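Local coordinates for cell division control protein 45 cdc45 putative (Entamoeba histolytica, PDB 6CC2), which probably serves in eukaryotic DNA replication as the Cdc45 component of the replicative helicase assembly, in a fold related to DHH phosphoesterases, at residues E10-R18 with M44-L52; C257-W265 with S351-H359. One frame throughout, in Å; residues are numbered along the deposited sequence.

Interaction 1 of 2, residues E10-R18 with M44-L52; sequences ELYNGLRNR and MMFEKDGLL. With EDO (1,2-ethanediol), chain J.
The Y12 ring has the D49 carboxylate at its hydroxyl edge and R16 NE, from its own helix, lying in its plane at another part of the rim. F46 lies with its own edge turned to Y12: Y12 CE2 sits close to the plane of the F46 ring, 3.8 Å from F46 CE1. The guanidinium of R16 has Y12 CD1 over the centre of one face, and at its rim R16 NH2 donates to N13 OD1 (2.8 Å, 161°), which helps hold the guanidinium over Y12. Swung out with CG anti to the backbone N (chi1 -153°), Y12 reaches across to the end of helix 33-48, where its OH donates to D49 OD2 over a less certain 2.7 Å, the place of D49 OD2 being unsure. The axes of segments 10-18 and 44-48 come within 11.9 Å, at 46°, and both helices pack against strand 24-29 of the six-stranded parallel alpha/beta sheet, where I25 touches L15, F46 and L51. The selenium of M45 forms an oblique Met-aromatic contact with the Y12 ring. L15 CD1 meets F46 CE1 at 3.7 Å, and L51 CD2 presses on L15 CB at 3.8 Å. Helix 33-48 ends in a Schellman motif, with G50 at positive phi, and the turn brings L51 back toward helix 8-20. K195 makes a salt bridge with D49 OD2, whereas R16 NH1 stays 4.1 Å from D49 OD1, beyond salt-bridge range.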
ATOM      1  N   GLU A  10      -6.589 -28.055 -12.980  1.00 39.16           N
ATOM      2  CA  GLU A  10      -7.828 -28.570 -12.409  1.00 39.44           C
ATOM      3  C   GLU A  10      -8.679 -27.442 -11.838  1.00 33.21           C
ATOM      4  O   GLU A  10      -9.910 -27.449 -11.962  1.00 35.49           O
ATOM      5  CB  GLU A  10      -7.502 -29.606 -11.335  1.00 48.03           C
ATOM      6  CG  GLU A  10      -8.723 -30.225 -10.670  1.00 67.45           C
ATOM      7  CD  GLU A  10      -8.356 -31.224  -9.588  1.00 82.88           C
ATOM      8  OE1 GLU A  10      -7.173 -31.617  -9.513  1.00 87.15           O
ATOM      9  OE2 GLU A  10      -9.253 -31.611  -8.810  1.00 89.23           O
ATOM     10  N   LEU A  11      -8.043 -26.449 -11.206  1.00 28.75           N
ATOM     11  CA  LEU A  11      -8.782 -25.334 -10.633  1.00 31.69           C
ATOM     12  C   LEU A  11      -9.538 -24.573 -11.709  1.00 33.52           C
ATOM     13  O   LEU A  11     -10.742 -24.317 -11.578  1.00 31.60           O
ATOM     14  CB  LEU A  11      -7.818 -24.414  -9.884  1.00 32.15           C
ATOM     15  CG  LEU A  11      -8.428 -23.331  -8.989  1.00 31.76           C
ATOM     16  CD1 LEU A  11      -7.419 -22.853  -7.942  1.00 29.87           C
ATOM     17  CD2 LEU A  11      -8.938 -22.155  -9.807  1.00 32.10           C
ATOM     18  N   TYR A  12      -8.846 -24.200 -12.787  1.00 32.64           N
ATOM     19  CA  TYR A  12      -9.461 -23.376 -13.820  1.00 30.85           C
ATOM     20  C   TYR A  12     -10.499 -24.149 -14.630  1.00 30.55           C
ATOM     21  O   TYR A  12     -11.498 -23.560 -15.055  1.00 32.69           O
ATOM     22  CB  TYR A  12      -8.368 -22.805 -14.742  1.00 35.00           C
ATOM     23  CG  TYR A  12      -8.768 -21.508 -15.397  1.00 30.69           C
ATOM     24  CD1 TYR A  12      -9.458 -21.502 -16.607  1.00 32.37           C
ATOM     25  CD2 TYR A  12      -8.468 -20.298 -14.814  1.00 26.05           C
ATOM     26  CE1 TYR A  12      -9.841 -20.311 -17.197  1.00 31.97           C
ATOM     27  CE2 TYR A  12      -8.840 -19.108 -15.396  1.00 27.23           C
ATOM     28  CZ  TYR A  12      -9.524 -19.121 -16.585  1.00 29.82           C
ATOM     29  OH  TYR A  12      -9.891 -17.927 -17.169  1.00 33.17           O
ATOM     30  N   ASN A  13     -10.271 -25.438 -14.870  1.00 30.03           N
ATOM     31  CA  ASN A  13     -11.301 -26.260 -15.494  1.00 34.54           C
ATOM     32  C   ASN A  13     -12.587 -26.224 -14.674  1.00 34.90           C
ATOM     33  O   ASN A  13     -13.693 -26.225 -15.233  1.00 35.94           O
ATOM     34  CB  ASN A  13     -10.813 -27.697 -15.652  1.00 38.04           C
ATOM     35  CG  ASN A  13      -9.869 -27.868 -16.823  1.00 43.61           C
ATOM     36  OD1 ASN A  13      -9.822 -27.032 -17.724  1.00 49.49           O
ATOM     37  ND2 ASN A  13      -9.129 -28.968 -16.827  1.00 45.69           N
ATOM     38  N   GLY A  14     -12.458 -26.203 -13.346  1.00 34.44           N
ATOM     39  CA  GLY A  14     -13.636 -26.098 -12.499  1.00 33.82           C
ATOM     40  C   GLY A  14     -14.359 -24.782 -12.693  1.00 32.19           C
ATOM     41  O   GLY A  14     -15.589 -24.744 -12.786  1.00 35.58           O
ATOM     42  N   LEU A  15     -13.602 -23.685 -12.783  1.00 27.91           N
ATOM     43  CA  LEU A  15     -14.210 -22.392 -13.066  1.00 28.08           C
ATOM     44  C   LEU A  15     -14.958 -22.426 -14.386  1.00 30.23           C
ATOM     45  O   LEU A  15     -16.119 -22.001 -14.478  1.00 31.86           O
ATOM     46  CB  LEU A  15     -13.130 -21.308 -13.097  1.00 26.52           C
ATOM     47  CG  LEU A  15     -12.290 -21.089 -11.857  1.00 27.85           C
ATOM     48  CD1 LEU A  15     -11.256 -20.010 -12.168  1.00 28.90           C
ATOM     49  CD2 LEU A  15     -13.132 -20.658 -10.656  1.00 31.15           C
ATOM     50  N   ARG A  16     -14.312 -22.949 -15.431  1.00 30.83           N
ATOM     51  CA  ARG A  16     -14.958 -23.035 -16.738  1.00 36.10           C
ATOM     52  C   ARG A  16     -16.221 -23.889 -16.690  1.00 38.43           C
ATOM     53  O   ARG A  16     -17.262 -23.498 -17.225  1.00 41.15           O
ATOM     54  CB  ARG A  16     -13.979 -23.592 -17.770  1.00 45.41           C
ATOM     55  CG  ARG A  16     -12.970 -22.589 -18.299  1.00 50.83           C
ATOM     56  CD  ARG A  16     -12.135 -23.192 -19.438  1.00 69.19           C
ATOM     57  NE  ARG A  16     -11.043 -24.024 -18.935  1.00 86.64           N
ATOM     58  CZ  ARG A  16      -9.744 -23.757 -19.096  1.00 94.40           C
ATOM     59  NH1 ARG A  16      -9.346 -22.682 -19.767  1.00 98.37           N
ATOM     60  NH2 ARG A  16      -8.836 -24.581 -18.588  1.00 92.40           N
ATOM     61  N   ASN A  17     -16.143 -25.070 -16.073  1.00 37.40           N
ATOM     62  CA  ASN A  17     -17.300 -25.956 -16.026  1.00 43.71           C
ATOM     63  C   ASN A  17     -18.456 -25.323 -15.264  1.00 41.80           C
ATOM     64  O   ASN A  17     -19.617 -25.418 -15.688  1.00 43.04           O
ATOM     65  CB  ASN A  17     -16.917 -27.290 -15.396  1.00 47.77           C
ATOM     66  CG  ASN A  17     -16.112 -28.153 -16.334  1.00 58.56           C
ATOM     67  OD1 ASN A  17     -16.058 -27.890 -17.534  1.00 53.54           O
ATOM     68  ND2 ASN A  17     -15.482 -29.191 -15.798  1.00 69.54           N
ATOM     69  N   ARG A  18     -18.167 -24.692 -14.126  1.00 38.23           N
ATOM     70  CA  ARG A  18     -19.230 -24.052 -13.359  1.00 38.31           C
ATOM     71  C   ARG A  18     -19.717 -22.788 -14.043  1.00 39.06           C
ATOM     72  O   ARG A  18     -20.882 -22.411 -13.885  1.00 45.18           O
ATOM     73  CB  ARG A  18     -18.750 -23.778 -11.938  1.00 37.51           C
ATOM     74  CG  ARG A  18     -18.389 -25.057 -11.180  1.00 36.25           C
ATOM     75  CD  ARG A  18     -18.121 -24.785  -9.688  1.00 36.41           C
ATOM     76  NE  ARG A  18     -16.975 -23.921  -9.428  1.00 36.57           N
ATOM     77  CZ  ARG A  18     -15.714 -24.340  -9.312  1.00 37.64           C
ATOM     78  NH1 ARG A  18     -14.759 -23.451  -9.047  1.00 34.21           N
ATOM     79  NH2 ARG A  18     -15.402 -25.626  -9.476  1.00 39.95           N
HETATM   80  N   MSE A  44      -8.585 -10.543 -16.515  1.00 25.70           N
HETATM   81  CA  MSE A  44      -8.212 -10.638 -17.920  1.00 27.99           C
HETATM   82  C   MSE A  44      -8.408 -12.054 -18.456  1.00 29.79           C
HETATM   83  O   MSE A  44      -8.887 -12.241 -19.572  1.00 30.41           O
HETATM   84  CB  MSE A  44      -6.759 -10.209 -18.123  1.00 27.07           C
HETATM   85  CG  MSE A  44      -6.535  -8.748 -17.838  1.00 28.53           C
HETATM   86 SE   MSE A  44      -4.649  -8.350 -17.600  1.00 31.13          SE
HETATM   87  CE  MSE A  44      -4.058  -8.480 -19.473  1.00 27.85           C
HETATM   88  N   MSE A  45      -7.996 -13.041 -17.663  1.00 27.56           N
HETATM   89  CA  MSE A  45      -8.201 -14.443 -18.013  1.00 27.88           C
HETATM   90  C   MSE A  45      -9.688 -14.754 -18.060  1.00 26.48           C
HETATM   91  O   MSE A  45     -10.166 -15.360 -19.008  1.00 28.29           O
HETATM   92  CB  MSE A  45      -7.505 -15.346 -16.998  1.00 28.69           C
HETATM   93  CG  MSE A  45      -5.990 -15.294 -17.081  1.00 34.16           C
HETATM   94 SE   MSE A  45      -5.205 -16.631 -15.920  1.00 35.35          SE
HETATM   95  CE  MSE A  45      -5.036 -15.537 -14.311  1.00 28.24           C
ATOM     96  N   PHE A  46     -10.411 -14.342 -17.014  1.00 25.70           N
ATOM     97  CA  PHE A  46     -11.846 -14.613 -16.959  1.00 26.53           C
ATOM     98  C   PHE A  46     -12.578 -14.004 -18.146  1.00 28.49           C
ATOM     99  O   PHE A  46     -13.441 -14.663 -18.749  1.00 31.96           O
ATOM    100  CB  PHE A  46     -12.433 -14.070 -15.656  1.00 27.79           C
ATOM    101  CG  PHE A  46     -11.910 -14.725 -14.412  1.00 27.24           C
ATOM    102  CD1 PHE A  46     -11.199 -15.914 -14.463  1.00 24.53           C
ATOM    103  CD2 PHE A  46     -12.122 -14.129 -13.173  1.00 26.38           C
ATOM    104  CE1 PHE A  46     -10.725 -16.500 -13.308  1.00 21.25           C
ATOM    105  CE2 PHE A  46     -11.656 -14.726 -12.022  1.00 24.37           C
ATOM    106  CZ  PHE A  46     -10.974 -15.923 -12.100  1.00 21.91           C
ATOM    107  N   GLU A  47     -12.252 -12.760 -18.504  1.00 28.95           N
ATOM    108  CA  GLU A  47     -12.873 -12.127 -19.662  1.00 34.58           C
ATOM    109  C   GLU A  47     -12.652 -12.949 -20.925  1.00 36.85           C
ATOM    110  O   GLU A  47     -13.591 -13.210 -21.691  1.00 37.86           O
ATOM    111  CB  GLU A  47     -12.319 -10.718 -19.860  1.00 47.98           C
ATOM    112  CG  GLU A  47     -12.764  -9.692 -18.840  1.00 69.06           C
ATOM    113  CD  GLU A  47     -12.009  -8.378 -18.983  1.00 83.49           C
ATOM    114  OE1 GLU A  47     -11.528  -8.082 -20.098  1.00 87.84           O
ATOM    115  OE2 GLU A  47     -11.887  -7.647 -17.978  1.00 86.80           O
ATOM    116  N   LYS A  48     -11.409 -13.371 -21.160  1.00 37.77           N
ATOM    117  CA  LYS A  48     -11.093 -14.105 -22.381  1.00 38.17           C
ATOM    118  C   LYS A  48     -11.853 -15.420 -22.457  1.00 37.23           C
ATOM    119  O   LYS A  48     -12.166 -15.888 -23.553  1.00 38.88           O
ATOM    120  CB  LYS A  48      -9.583 -14.347 -22.456  1.00 42.19           C
ATOM    121  CG  LYS A  48      -9.042 -14.480 -23.865  1.00 57.73           C
ATOM    122  CD  LYS A  48      -7.831 -13.579 -24.075  1.00 67.69           C
ATOM    123  CE  LYS A  48      -8.234 -12.113 -24.139  1.00 78.91           C
ATOM    124  NZ  LYS A  48      -7.050 -11.213 -24.208  1.00 83.53           N
ATOM    125  N   ASP A  49     -12.194 -16.012 -21.316  1.00 36.28           N
ATOM    126  CA  ASP A  49     -12.896 -17.286 -21.268  1.00 41.61           C
ATOM    127  C   ASP A  49     -14.400 -17.139 -21.028  1.00 41.59           C
ATOM    128  O   ASP A  49     -15.098 -18.146 -20.874  1.00 41.08           O
ATOM    129  CB  ASP A  49     -12.289 -18.179 -20.187  1.00 41.44           C
ATOM    130  CG  ASP A  49     -10.929 -18.718 -20.568  1.00 44.44           C
ATOM    131  OD1 ASP A  49     -10.815 -19.305 -21.671  1.00 50.90           O
ATOM    132  OD2 ASP A  49      -9.981 -18.556 -19.759  1.00 39.36           O
ATOM    133  N   GLY A  50     -14.911 -15.912 -20.989  1.00 36.95           N
ATOM    134  CA  GLY A  50     -16.333 -15.701 -20.829  1.00 39.29           C
ATOM    135  C   GLY A  50     -16.862 -16.014 -19.450  1.00 38.85           C
ATOM    136  O   GLY A  50     -18.058 -16.310 -19.314  1.00 40.28           O
ATOM    137  N   LEU A  51     -16.018 -15.958 -18.427  1.00 35.12           N
ATOM    138  CA  LEU A  51     -16.412 -16.308 -17.068  1.00 35.12           C
ATOM    139  C   LEU A  51     -16.954 -15.068 -16.367  1.00 32.72           C
ATOM    140  O   LEU A  51     -16.226 -14.085 -16.191  1.00 31.63           O
ATOM    141  CB  LEU A  51     -15.241 -16.890 -16.286  1.00 35.93           C
ATOM    142  CG  LEU A  51     -14.861 -18.338 -16.563  1.00 42.65           C
ATOM    143  CD1 LEU A  51     -14.719 -18.582 -18.036  1.00 55.65           C
ATOM    144  CD2 LEU A  51     -13.589 -18.700 -15.835  1.00 40.00           C
ATOM    145  N   LEU A  52     -18.231 -15.113 -15.992  1.00 34.66           N
ATOM    146  CA  LEU A  52     -18.844 -14.004 -15.273  1.00 35.90           C
ATOM    147  C   LEU A  52     -18.215 -13.852 -13.898  1.00 32.07           C
ATOM    148  O   LEU A  52     -17.949 -14.833 -13.202  1.00 29.47           O
ATOM    149  CB  LEU A  52     -20.344 -14.239 -15.147  1.00 33.22           C
ATOM    150  CG  LEU A  52     -21.058 -14.462 -16.470  1.00 41.73           C
ATOM    151  CD1 LEU A  52     -22.555 -14.641 -16.247  1.00 50.49           C
ATOM    152  CD2 LEU A  52     -20.786 -13.319 -17.426  1.00 45.91           C
TER
HETATM  153  C1  EDO J 609     -13.814  -5.857 -14.483  1.00 47.90           C
HETATM  154  O1  EDO J 609     -14.388  -6.818 -13.586  1.00 38.63           O
HETATM  155  C2  EDO J 609     -13.034  -6.589 -15.564  1.00 59.98           C
HETATM  156  O2  EDO J 609     -13.889  -7.542 -16.213  1.00 61.43           O

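Interaction 2 of 2, residues C257-W265 with S351-H359; sequences CQLMLLRHW and SISAFDAAH. With EDO (1,2-ethanediol), chain K.
D356 OD2 is gripped by three donors. R263 NH2 makes a salt bridge to it from the syn side (2.9 Å), and S353 N, at 3.0 Å and nearly straight (173°), comes from the same face of the carboxylate plane. H264 NE2 adds a weak bond, its ring standing perpendicular to the carboxylate. S351 O is shared in a similar way: R263 NE donates to it over 2.8 Å, close to the guanidinium plane, and H264 NE2 reaches it weakly. A bend at chi3 (-64°) turns the R263 guanidinium so that its NE/NH2 edge faces the two acceptors, while NH1 pairs with D256. S353 is the N-cap of helix 354-364, and with D356 it forms a capping box, in which D356 N donates to S353 OG. D356 OD1 turns to water instead: one water links it to L261 N, a second to R263 N, so the loop following strand 251-257 is tied to the helix start through backbone as well as side chains. A third water joins R263 NH2 to S353 OG. Farther along, the Q258 side chain crosses F355 at about a right angle, the amide and ring planes 55° apart and Q258 OE1 3.2 Å from F355 CD2, while Q258 NE2 is held by S341. M260 CG sits over one face of the H359 ring in a CH-pi contact, 4.2 Å from its centroid. With a cationic arginine, the S353 N-H and, weakly, the H264 N-H on one oxygen, D356 is probably stabilised as the carboxylate, its charge offset by R263.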
ATOM      1  N   CYS A 257      16.902   6.254  -9.791  1.00 22.96           N
ATOM      2  CA  CYS A 257      17.045   6.914  -8.486  1.00 25.22           C
ATOM      3  C   CYS A 257      15.658   7.077  -7.879  1.00 26.57           C
ATOM      4  O   CYS A 257      14.849   7.882  -8.354  1.00 30.30           O
ATOM      5  CB  CYS A 257      17.746   8.260  -8.656  1.00 29.26           C
ATOM      6  SG  CYS A 257      18.040   9.096  -7.091  1.00 31.62           S
ATOM      7  N   GLN A 258      15.373   6.317  -6.829  1.00 22.61           N
ATOM      8  CA  GLN A 258      13.983   6.110  -6.409  1.00 23.69           C
ATOM      9  C   GLN A 258      13.512   7.205  -5.446  1.00 24.44           C
ATOM     10  O   GLN A 258      13.067   6.951  -4.332  1.00 26.89           O
ATOM     11  CB  GLN A 258      13.826   4.732  -5.776  1.00 28.98           C
ATOM     12  CG  GLN A 258      14.146   3.593  -6.735  1.00 28.29           C
ATOM     13  CD  GLN A 258      13.269   3.606  -7.960  1.00 26.21           C
ATOM     14  OE1 GLN A 258      12.250   4.315  -8.017  1.00 27.47           O
ATOM     15  NE2 GLN A 258      13.629   2.816  -8.950  1.00 25.65           N
ATOM     16  N   LEU A 259      13.620   8.439  -5.900  1.00 19.84           N
ATOM     17  CA  LEU A 259      12.957   9.555  -5.216  1.00 18.04           C
ATOM     18  C   LEU A 259      11.514   9.618  -5.704  1.00 20.02           C
ATOM     19  O   LEU A 259      11.236   9.445  -6.898  1.00 21.56           O
ATOM     20  CB  LEU A 259      13.670  10.870  -5.493  1.00 20.88           C
ATOM     21  CG  LEU A 259      15.101  10.981  -4.966  1.00 23.60           C
ATOM     22  CD1 LEU A 259      15.686  12.318  -5.391  1.00 26.78           C
ATOM     23  CD2 LEU A 259      15.134  10.842  -3.440  1.00 23.87           C
HETATM   24  N   MSE A 260      10.600   9.827  -4.774  1.00 19.37           N
HETATM   25  CA  MSE A 260       9.168   9.729  -5.069  1.00 17.09           C
HETATM   26  C   MSE A 260       8.712  10.652  -6.176  1.00 16.26           C
HETATM   27  O   MSE A 260       8.808  11.895  -6.053  1.00 17.87           O
HETATM   28  CB  MSE A 260       8.358  10.065  -3.769  1.00 25.15           C
HETATM   29  CG  MSE A 260       6.877  10.171  -4.025  1.00 41.92           C
HETATM   30 SE   MSE A 260       5.904  10.466  -2.337  1.00 51.60          SE
HETATM   31  CE  MSE A 260       6.846  11.940  -1.605  1.00 59.14           C
ATOM     32  N   LEU A 261       8.225  10.064  -7.272  1.00 15.54           N
ATOM     33  CA  LEU A 261       7.630  10.781  -8.390  1.00 15.52           C
ATOM     34  C   LEU A 261       8.552  11.846  -8.990  1.00 17.26           C
ATOM     35  O   LEU A 261       8.080  12.810  -9.576  1.00 16.69           O
ATOM     36  CB  LEU A 261       6.292  11.414  -7.978  1.00 16.21           C
ATOM     37  CG  LEU A 261       5.177  10.403  -7.728  1.00 18.77           C
ATOM     38  CD1 LEU A 261       3.917  11.142  -7.261  1.00 19.95           C
ATOM     39  CD2 LEU A 261       4.861   9.600  -8.966  1.00 20.53           C
ATOM     40  N   LEU A 262       9.868  11.645  -8.882  1.00 18.62           N
ATOM     41  CA  LEU A 262      10.833  12.642  -9.335  1.00 18.48           C
ATOM     42  C   LEU A 262      10.540  13.139 -10.754  1.00 16.67           C
ATOM     43  O   LEU A 262      10.508  14.342 -10.999  1.00 16.38           O
ATOM     44  CB  LEU A 262      12.236  12.049  -9.247  1.00 18.29           C
ATOM     45  CG  LEU A 262      13.416  12.918  -9.725  1.00 21.16           C
ATOM     46  CD1 LEU A 262      13.512  14.175  -8.886  1.00 20.76           C
ATOM     47  CD2 LEU A 262      14.725  12.145  -9.707  1.00 24.17           C
ATOM     48  N   ARG A 263      10.371  12.231 -11.714  1.00 16.64           N
ATOM     49  CA  ARG A 263      10.161  12.644 -13.090  1.00 18.61           C
ATOM     50  C   ARG A 263       8.884  13.444 -13.267  1.00 19.21           C
ATOM     51  O   ARG A 263       8.758  14.178 -14.244  1.00 19.60           O
ATOM     52  CB  ARG A 263      10.159  11.420 -14.008  1.00 21.12           C
ATOM     53  CG  ARG A 263      11.538  10.842 -14.277  1.00 20.22           C
ATOM     54  CD  ARG A 263      11.467   9.599 -15.189  1.00 21.71           C
ATOM     55  NE  ARG A 263      10.725   8.536 -14.506  1.00 21.06           N
ATOM     56  CZ  ARG A 263      11.253   7.742 -13.582  1.00 22.68           C
ATOM     57  NH1 ARG A 263      12.532   7.836 -13.246  1.00 24.32           N
ATOM     58  NH2 ARG A 263      10.491   6.836 -12.994  1.00 22.45           N
ATOM     59  N   HIS A 264       7.946  13.339 -12.331  1.00 17.21           N
ATOM     60  CA  HIS A 264       6.644  13.998 -12.421  1.00 18.15           C
ATOM     61  C   HIS A 264       6.515  15.126 -11.408  1.00 20.91           C
ATOM     62  O   HIS A 264       5.407  15.603 -11.118  1.00 21.20           O
ATOM     63  CB  HIS A 264       5.566  12.931 -12.248  1.00 19.68           C
ATOM     64  CG  HIS A 264       5.857  11.718 -13.066  1.00 20.30           C
ATOM     65  ND1 HIS A 264       5.765  11.715 -14.443  1.00 20.40           N
ATOM     66  CD2 HIS A 264       6.337  10.501 -12.720  1.00 19.12           C
ATOM     67  CE1 HIS A 264       6.151  10.531 -14.897  1.00 20.98           C
ATOM     68  NE2 HIS A 264       6.528   9.794 -13.874  1.00 20.72           N
ATOM     69  N   TRP A 265       7.635  15.583 -10.886  1.00 19.89           N
ATOM     70  CA  TRP A 265       7.650  16.578  -9.818  1.00 19.09           C
ATOM     71  C   TRP A 265       8.839  17.493 -10.071  1.00 18.65           C
ATOM     72  O   TRP A 265       9.148  17.818 -11.232  1.00 18.33           O
ATOM     73  CB  TRP A 265       7.735  15.878  -8.467  1.00 19.12           C
ATOM     74  CG  TRP A 265       7.177  16.602  -7.302  1.00 18.91           C
ATOM     75  CD1 TRP A 265       6.762  17.885  -7.241  1.00 18.38           C
ATOM     76  CD2 TRP A 265       6.921  16.031  -6.005  1.00 16.99           C
ATOM     77  NE1 TRP A 265       6.274  18.172  -5.978  1.00 18.79           N
ATOM     78  CE2 TRP A 265       6.378  17.048  -5.202  1.00 18.97           C
ATOM     79  CE3 TRP A 265       7.115  14.767  -5.456  1.00 17.91           C
ATOM     80  CZ2 TRP A 265       6.012  16.836  -3.879  1.00 20.42           C
ATOM     81  CZ3 TRP A 265       6.757  14.565  -4.144  1.00 22.21           C
ATOM     82  CH2 TRP A 265       6.208  15.591  -3.374  1.00 20.80           C
ATOM     83  N   SER A 351       8.241   7.876 -19.419  1.00 21.84           N
ATOM     84  CA  SER A 351       8.659   8.434 -18.137  1.00 22.69           C
ATOM     85  C   SER A 351       7.915   7.853 -16.937  1.00 22.10           C
ATOM     86  O   SER A 351       8.238   8.207 -15.803  1.00 19.86           O
ATOM     87  CB  SER A 351       8.473   9.968 -18.150  1.00 23.92           C
ATOM     88  OG  SER A 351       7.092  10.324 -18.114  1.00 24.47           O
ATOM     89  N   ILE A 352       6.963   6.949 -17.150  1.00 21.49           N
ATOM     90  CA  ILE A 352       6.166   6.399 -16.065  1.00 20.81           C
ATOM     91  C   ILE A 352       6.698   5.012 -15.716  1.00 19.98           C
ATOM     92  O   ILE A 352       6.518   4.052 -16.488  1.00 20.44           O
ATOM     93  CB  ILE A 352       4.678   6.338 -16.439  1.00 19.79           C
ATOM     94  CG1 ILE A 352       4.139   7.736 -16.768  1.00 22.48           C
ATOM     95  CG2 ILE A 352       3.897   5.729 -15.283  1.00 17.23           C
ATOM     96  CD1 ILE A 352       2.669   7.771 -17.171  1.00 26.78           C
ATOM     97  N   SER A 353       7.311   4.899 -14.542  1.00 19.29           N
ATOM     98  CA  SER A 353       7.751   3.613 -14.022  1.00 17.89           C
ATOM     99  C   SER A 353       6.638   2.959 -13.201  1.00 17.95           C
ATOM    100  O   SER A 353       5.632   3.585 -12.841  1.00 16.01           O
ATOM    101  CB  SER A 353       8.988   3.778 -13.154  1.00 18.81           C
ATOM    102  OG  SER A 353       8.590   4.275 -11.895  1.00 19.16           O
ATOM    103  N   ALA A 354       6.850   1.684 -12.873  1.00 18.03           N
ATOM    104  CA  ALA A 354       5.896   0.974 -12.024  1.00 17.70           C
ATOM    105  C   ALA A 354       5.870   1.542 -10.616  1.00 18.74           C
ATOM    106  O   ALA A 354       4.853   1.404  -9.936  1.00 17.10           O
ATOM    107  CB  ALA A 354       6.216  -0.518 -12.022  1.00 17.11           C
ATOM    108  N   PHE A 355       6.955   2.209 -10.162  1.00 16.13           N
ATOM    109  CA  PHE A 355       6.887   2.915  -8.893  1.00 17.18           C
ATOM    110  C   PHE A 355       5.997   4.140  -9.004  1.00 15.61           C
ATOM    111  O   PHE A 355       5.176   4.404  -8.115  1.00 16.23           O
ATOM    112  CB  PHE A 355       8.277   3.334  -8.427  1.00 18.40           C
ATOM    113  CG  PHE A 355       9.045   2.245  -7.735  1.00 19.09           C
ATOM    114  CD1 PHE A 355       8.560   1.677  -6.574  1.00 20.93           C
ATOM    115  CD2 PHE A 355      10.244   1.809  -8.229  1.00 21.14           C
ATOM    116  CE1 PHE A 355       9.280   0.694  -5.918  1.00 21.87           C
ATOM    117  CE2 PHE A 355      10.970   0.837  -7.569  1.00 20.35           C
ATOM    118  CZ  PHE A 355      10.473   0.278  -6.427  1.00 19.49           C
ATOM    119  N   ASP A 356       6.152   4.906 -10.095  1.00 16.57           N
ATOM    120  CA  ASP A 356       5.298   6.072 -10.297  1.00 18.34           C
ATOM    121  C   ASP A 356       3.836   5.651 -10.309  1.00 15.82           C
ATOM    122  O   ASP A 356       2.972   6.291  -9.688  1.00 16.24           O
ATOM    123  CB  ASP A 356       5.613   6.778 -11.613  1.00 17.73           C
ATOM    124  CG  ASP A 356       7.033   7.313 -11.691  1.00 18.35           C
ATOM    125  OD1 ASP A 356       7.596   7.743 -10.667  1.00 20.37           O
ATOM    126  OD2 ASP A 356       7.582   7.303 -12.850  1.00 20.17           O
ATOM    127  N   ALA A 357       3.538   4.590 -11.062  1.00 16.84           N
ATOM    128  CA  ALA A 357       2.169   4.117 -11.177  1.00 17.50           C
ATOM    129  C   ALA A 357       1.637   3.610  -9.841  1.00 16.32           C
ATOM    130  O   ALA A 357       0.464   3.849  -9.505  1.00 16.24           O
ATOM    131  CB  ALA A 357       2.101   3.021 -12.232  1.00 17.65           C
ATOM    132  N   ALA A 358       2.469   2.878  -9.074  1.00 15.22           N
ATOM    133  CA  ALA A 358       2.020   2.427  -7.760  1.00 14.79           C
ATOM    134  C   ALA A 358       1.737   3.606  -6.820  1.00 17.05           C
ATOM    135  O   ALA A 358       0.766   3.581  -6.041  1.00 17.31           O
ATOM    136  CB  ALA A 358       3.033   1.472  -7.165  1.00 15.26           C
ATOM    137  N   HIS A 359       2.557   4.645  -6.871  1.00 15.65           N
ATOM    138  CA  HIS A 359       2.278   5.831  -6.053  1.00 16.34           C
ATOM    139  C   HIS A 359       0.955   6.463  -6.480  1.00 15.64           C
ATOM    140  O   HIS A 359       0.134   6.848  -5.636  1.00 17.55           O
ATOM    141  CB  HIS A 359       3.413   6.860  -6.169  1.00 17.87           C
ATOM    142  CG  HIS A 359       4.631   6.523  -5.385  1.00 18.07           C
ATOM    143  ND1 HIS A 359       4.619   6.357  -4.016  1.00 18.04           N
ATOM    144  CD2 HIS A 359       5.922   6.383  -5.774  1.00 17.83           C
ATOM    145  CE1 HIS A 359       5.846   6.096  -3.597  1.00 19.86           C
ATOM    146  NE2 HIS A 359       6.659   6.112  -4.641  1.00 18.56           N
TER
HETATM  147  C1  EDO K 610      16.562   9.574 -12.312  1.00 72.95           C
HETATM  148  O1  EDO K 610      17.636   9.474 -13.255  1.00 75.82           O
HETATM  149  C2  EDO K 610      15.306  10.057 -13.030  1.00 70.22           C
HETATM  150  O2  EDO K 610      15.016   9.195 -14.136  1.00 67.99           O
HETATM  151  O   HOH W   1      10.760   5.322 -10.542  1.00 24.81           O
HETATM  152  O   HOH W   2       8.136   7.233  -8.109  1.00 18.23           O
HETATM  153  O   HOH W   3       9.870   9.416 -11.148  1.00 20.00           O

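Interaction 1 and interaction 2 lie in different parts of one chain, their centres 35 Å apart and their nearest atoms about 14 Å apart, and they share no helix or strand. Interaction 1 joins two helices beside the N-terminal parallel sheet; it is the more buried contact, although it lies farther from the centre of the chain, and apolar packing dominates, with one tyrosine–aspartate bond of less certain length. Interaction 2 is partly buried, nearer the chain centre, and fastens an irregular loop to a helix start with a salt bridge, weak histidine bonds and bridging waters. Helix 199-213 packs beside both, touching M45 in one and A354, F355 and H359 in the other.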